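Local coordinates for single-stranded DNA-binding protein (Thermoanaerobacter tengcongensis, PDB 4GS3), which probably binds single-stranded DNA through its N-terminal OB-fold domain, the part of the longer protein described here, and is linked to the primosome, at residues N12-L24 with L66-L78. Numbering follows the deposited sequence.
Sequences NTVTLVGKVFTPL and LEVGTRVKIEGQL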
loop_
_atom_site.group_PDB
_atom_site.type_symbol
_atom_site.label_atom_id
_atom_site.label_comp_id
_atom_site.label_asym_id
_atom_site.label_seq_id
_atom_site.Cartn_x
_atom_site.Cartn_y
_atom_site.Cartn_z
ATOM N N ASN A 12 -4.868 3.706 15.394
ATOM C CA ASN A 12 -5.019 3.960 13.981
ATOM C C ASN A 12 -4.395 2.761 13.287
ATOM O O ASN A 12 -3.170 2.677 13.140
ATOM C CB ASN A 12 -4.373 5.268 13.601
ATOM C CG ASN A 12 -4.474 5.609 12.157
ATOM O OD1 ASN A 12 -4.753 4.727 11.318
ATOM N ND2 ASN A 12 -4.271 6.873 11.837
ATOM N N THR A 13 -5.237 1.813 12.865
ATOM C CA THR A 13 -4.737 0.608 12.260
ATOM C C THR A 13 -5.683 0.241 11.114
ATOM O O THR A 13 -6.884 0.257 11.252
ATOM C CB THR A 13 -4.598 -0.532 13.260
ATOM O OG1 THR A 13 -4.109 -1.728 12.637
ATOM C CG2 THR A 13 -5.948 -0.851 13.906
ATOM N N VAL A 14 -5.064 -0.167 10.031
ATOM C CA VAL A 14 -5.744 -0.604 8.824
ATOM C C VAL A 14 -5.158 -1.951 8.422
ATOM O O VAL A 14 -3.942 -2.085 8.353
ATOM C CB VAL A 14 -5.488 0.391 7.657
ATOM C CG1 VAL A 14 -6.247 -0.095 6.392
ATOM C CG2 VAL A 14 -5.928 1.791 8.053
ATOM N N THR A 15 -6.013 -2.929 8.164
ATOM C CA THR A 15 -5.577 -4.221 7.586
ATOM C C THR A 15 -6.338 -4.409 6.288
ATOM O O THR A 15 -7.575 -4.316 6.263
ATOM C CB THR A 15 -5.800 -5.372 8.553
ATOM O OG1 THR A 15 -5.058 -5.135 9.749
ATOM C CG2 THR A 15 -5.297 -6.674 7.922
ATOM N N LEU A 16 -5.596 -4.732 5.224
ATOM C CA LEU A 16 -6.164 -4.945 3.892
ATOM C C LEU A 16 -5.580 -6.206 3.292
ATOM O O LEU A 16 -4.369 -6.461 3.441
ATOM C CB LEU A 16 -5.823 -3.785 2.965
ATOM C CG LEU A 16 -6.297 -2.395 3.432
ATOM C CD1 LEU A 16 -5.707 -1.339 2.539
ATOM C CD2 LEU A 16 -7.812 -2.282 3.457
ATOM N N VAL A 17 -6.394 -6.955 2.565
ATOM C CA VAL A 17 -5.908 -8.047 1.719
ATOM C C VAL A 17 -6.438 -7.782 0.340
ATOM O O VAL A 17 -7.653 -7.672 0.133
ATOM C CB VAL A 17 -6.372 -9.415 2.220
ATOM C CG1 VAL A 17 -5.791 -10.487 1.282
ATOM C CG2 VAL A 17 -5.947 -9.673 3.656
ATOM N N GLY A 18 -5.559 -7.654 -0.643
ATOM C CA GLY A 18 -5.995 -7.409 -2.005
ATOM C C GLY A 18 -4.843 -7.493 -2.986
ATOM O O GLY A 18 -3.783 -8.067 -2.663
ATOM N N LYS A 19 -5.057 -6.966 -4.176
ATOM C CA LYS A 19 -4.092 -7.087 -5.249
ATOM C C LYS A 19 -3.561 -5.738 -5.662
ATOM O O LYS A 19 -4.277 -4.738 -5.740
ATOM C CB LYS A 19 -4.720 -7.761 -6.482
ATOM C CG LYS A 19 -4.908 -9.272 -6.235
ATOM C CD LYS A 19 -5.446 -10.037 -7.375
ATOM C CE LYS A 19 -5.813 -11.471 -6.993
ATOM N NZ LYS A 19 -5.968 -12.208 -8.280
ATOM N N VAL A 20 -2.265 -5.680 -5.960
ATOM C CA VAL A 20 -1.650 -4.487 -6.504
ATOM C C VAL A 20 -2.349 -4.171 -7.806
ATOM O O VAL A 20 -2.342 -5.024 -8.728
ATOM C CB VAL A 20 -0.128 -4.684 -6.686
ATOM C CG1 VAL A 20 0.506 -3.453 -7.354
ATOM C CG2 VAL A 20 0.559 -5.014 -5.353
ATOM N N PHE A 21 -2.927 -3.002 -7.924
ATOM C CA PHE A 21 -3.779 -2.621 -9.060
ATOM C C PHE A 21 -3.107 -1.658 -9.992
ATOM O O PHE A 21 -3.288 -1.695 -11.206
ATOM C CB PHE A 21 -5.083 -2.075 -8.513
ATOM C CG PHE A 21 -6.171 -1.871 -9.571
ATOM C CD1 PHE A 21 -6.717 -2.964 -10.220
ATOM C CD2 PHE A 21 -6.615 -0.593 -9.864
ATOM C CE1 PHE A 21 -7.740 -2.732 -11.161
ATOM C CE2 PHE A 21 -7.610 -0.413 -10.793
ATOM C CZ PHE A 21 -8.155 -1.472 -11.445
ATOM N N THR A 22 -2.337 -0.724 -9.453
ATOM C CA THR A 22 -1.497 0.160 -10.232
ATOM C C THR A 22 -0.053 -0.047 -9.731
ATOM O O THR A 22 0.161 -0.471 -8.607
ATOM C CB THR A 22 -1.910 1.622 -10.091
ATOM O OG1 THR A 22 -1.620 2.072 -8.750
ATOM C CG2 THR A 22 -3.370 1.863 -10.422
ATOM N N PRO A 23 0.944 0.214 -10.579
ATOM C CA PRO A 23 2.321 -0.113 -10.191
ATOM C C PRO A 23 2.872 0.831 -9.114
ATOM O O PRO A 23 2.473 1.968 -8.965
ATOM C CB PRO A 23 3.117 0.021 -11.451
ATOM C CG PRO A 23 2.302 0.929 -12.282
ATOM C CD PRO A 23 0.878 0.690 -11.978
ATOM N N LEU A 24 3.883 0.340 -8.436
ATOM C CA LEU A 24 4.593 1.208 -7.487
ATOM C C LEU A 24 5.202 2.375 -8.241
ATOM O O LEU A 24 5.950 2.240 -9.203
ATOM C CB LEU A 24 5.649 0.438 -6.705
ATOM C CG LEU A 24 5.133 -0.165 -5.370
ATOM C CD1 LEU A 24 4.116 -1.239 -5.714
ATOM C CD2 LEU A 24 6.314 -0.644 -4.562
ATOM N N LEU A 66 6.511 -6.472 -5.935
ATOM C CA LEU A 66 5.155 -5.957 -5.966
ATOM C C LEU A 66 4.691 -5.524 -7.369
ATOM O O LEU A 66 4.100 -4.441 -7.521
ATOM C CB LEU A 66 5.083 -4.817 -4.940
ATOM C CG LEU A 66 5.432 -5.251 -3.506
ATOM C CD1 LEU A 66 5.411 -3.984 -2.626
ATOM C CD2 LEU A 66 4.505 -6.330 -2.992
ATOM N N GLU A 67 4.814 -6.381 -8.358
ATOM C CA GLU A 67 4.266 -6.111 -9.675
ATOM C C GLU A 67 2.719 -6.089 -9.621
ATOM O O GLU A 67 2.084 -6.704 -8.752
ATOM C CB GLU A 67 4.723 -7.076 -10.735
ATOM C CG GLU A 67 5.907 -6.561 -11.609
ATOM C CD GLU A 67 6.141 -7.299 -12.904
ATOM O OE1 GLU A 67 7.119 -7.149 -13.682
ATOM O OE2 GLU A 67 5.240 -8.148 -13.205
ATOM N N VAL A 68 2.110 -5.413 -10.546
ATOM C CA VAL A 68 0.648 -5.429 -10.719
ATOM C C VAL A 68 0.148 -6.845 -10.744
ATOM O O VAL A 68 0.774 -7.681 -11.433
ATOM C CB VAL A 68 0.212 -4.629 -11.938
ATOM C CG1 VAL A 68 -1.257 -4.876 -12.209
ATOM C CG2 VAL A 68 0.531 -3.169 -11.689
ATOM N N GLY A 69 -0.900 -7.155 -9.960
ATOM C CA GLY A 69 -1.471 -8.442 -9.830
ATOM C C GLY A 69 -1.001 -9.217 -8.611
ATOM O O GLY A 69 -1.606 -10.194 -8.268
ATOM N N THR A 70 0.067 -8.744 -7.972
ATOM C CA THR A 70 0.557 -9.412 -6.753
ATOM C C THR A 70 -0.485 -9.284 -5.652
ATOM O O THR A 70 -1.027 -8.193 -5.438
ATOM C CB THR A 70 1.876 -8.740 -6.289
ATOM O OG1 THR A 70 2.839 -8.820 -7.321
ATOM C CG2 THR A 70 2.453 -9.357 -5.031
ATOM N N ARG A 71 -0.738 -10.369 -4.926
ATOM C CA ARG A 71 -1.679 -10.352 -3.809
ATOM C C ARG A 71 -0.882 -10.164 -2.523
ATOM O O ARG A 71 0.133 -10.810 -2.324
ATOM C CB ARG A 71 -2.454 -11.656 -3.776
ATOM C CG ARG A 71 -3.628 -11.591 -2.849
ATOM C CD ARG A 71 -4.338 -12.911 -2.896
ATOM N NE ARG A 71 -5.554 -12.877 -2.134
ATOM C CZ ARG A 71 -6.064 -13.916 -1.478
ATOM N NH1 ARG A 71 -5.474 -15.097 -1.390
ATOM N NH2 ARG A 71 -7.218 -13.739 -0.880
ATOM N N VAL A 72 -1.400 -9.295 -1.655
ATOM C CA VAL A 72 -0.691 -8.907 -0.445
ATOM C C VAL A 72 -1.685 -8.752 0.702
ATOM O O VAL A 72 -2.851 -8.440 0.521
ATOM C CB VAL A 72 0.098 -7.614 -0.634
ATOM C CG1 VAL A 72 1.181 -7.753 -1.652
ATOM C CG2 VAL A 72 -0.803 -6.435 -1.003
ATOM N N LYS A 73 -1.137 -8.937 1.900
ATOM C CA LYS A 73 -1.769 -8.469 3.133
ATOM C C LYS A 73 -0.938 -7.303 3.642
ATOM O O LYS A 73 0.295 -7.435 3.797
ATOM C CB LYS A 73 -1.851 -9.549 4.180
ATOM C CG LYS A 73 -2.503 -9.114 5.469
ATOM C CD LYS A 73 -2.645 -10.226 6.463
ATOM C CE LYS A 73 -3.335 -9.822 7.709
ATOM N NZ LYS A 73 -3.354 -10.868 8.771
ATOM N N ILE A 74 -1.578 -6.175 3.928
ATOM C CA ILE A 74 -0.946 -4.984 4.414
ATOM C C ILE A 74 -1.526 -4.602 5.748
ATOM O O ILE A 74 -2.763 -4.627 5.912
ATOM C CB ILE A 74 -1.117 -3.805 3.447
ATOM C CG1 ILE A 74 -0.411 -4.145 2.118
ATOM C CG2 ILE A 74 -0.645 -2.487 3.973
ATOM C CD1 ILE A 74 -0.724 -3.233 1.000
ATOM N N GLU A 75 -0.681 -4.225 6.689
ATOM C CA GLU A 75 -1.072 -3.531 7.883
ATOM C C GLU A 75 -0.446 -2.150 7.831
ATOM O O GLU A 75 0.738 -2.019 7.529
ATOM C CB GLU A 75 -0.674 -4.199 9.203
ATOM C CG GLU A 75 -1.424 -3.567 10.411
ATOM C CD GLU A 75 -0.949 -2.272 10.991
ATOM O OE1 GLU A 75 -1.739 -1.489 11.569
ATOM O OE2 GLU A 75 0.267 -1.959 10.824
ATOM N N GLY A 76 -1.184 -1.115 8.210
ATOM C CA GLY A 76 -0.626 0.203 8.261
ATOM C C GLY A 76 -1.522 1.207 8.956
ATOM O O GLY A 76 -2.467 0.858 9.601
ATOM N N GLN A 77 -1.130 2.441 8.810
ATOM C CA GLN A 77 -1.724 3.579 9.483
ATOM C C GLN A 77 -2.438 4.424 8.449
ATOM O O GLN A 77 -1.825 4.733 7.405
ATOM C CB GLN A 77 -0.621 4.413 10.133
ATOM C CG GLN A 77 -1.030 5.541 11.041
ATOM C CD GLN A 77 0.172 6.233 11.675
ATOM O OE1 GLN A 77 1.132 6.541 10.972
ATOM N NE2 GLN A 77 0.157 6.389 12.958
ATOM N N LEU A 78 -3.662 4.867 8.675
ATOM C CA LEU A 78 -4.331 5.751 7.730
ATOM C C LEU A 78 -3.843 7.170 8.022
ATOM O O LEU A 78 -4.079 7.694 9.109
ATOM C CB LEU A 78 -5.847 5.670 7.847
ATOM C CG LEU A 78 -6.663 6.384 6.809
ATOM C CD1 LEU A 78 -6.376 5.856 5.398
ATOM C CD2 LEU A 78 -8.166 6.270 7.100
HETATM O O HOH W 1 -3.718 -11.438 -9.901
HETATM O O HOH W 2 4.710 -2.279 -9.156
#
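N12 grips L78 with its side-chain amide, closing one end of the strand pair. With CG anti to the backbone N (chi1 180°), N12 OD1 accepts a hydrogen bond from L78 N at 2.9 Å and N12 ND2 gives a nearly straight bond to L78 O, which lies close to the amide plane; Q77 CG rests 3.6 Å from N12 ND2. Losing the amide to an alanine here would probably leave L78 N and L78 O without these mates. Next along, T13 OG1 donates to E75 OE1 at 2.6 Å, on the anti lone pair of a carboxylate that also forms a salt bridge with R100.

E75 CB lies 4.0 Å from V14 O and E75 CG 3.6 Å from the same oxygen; the bend at chi2 (-80°) then turns E75 CD toward T13, 3.6 Å from T13 OG1, to deliver OE1. From there toward the turn, V14, L16 and G18 exchange paired backbone bonds with G76, I74 and V72. At the far end V20 N and V20 O grip T70 and G69 of the type II turn E67-T70, where T70 OG1 donates to E67 O at 2.7 Å and T70 N binds the same oxygen; V68 CG2 packs against P23 CD. Such antiparallel pairing of the first strand with strand 71-82 is characteristic of the curled beta-barrel of the OB fold.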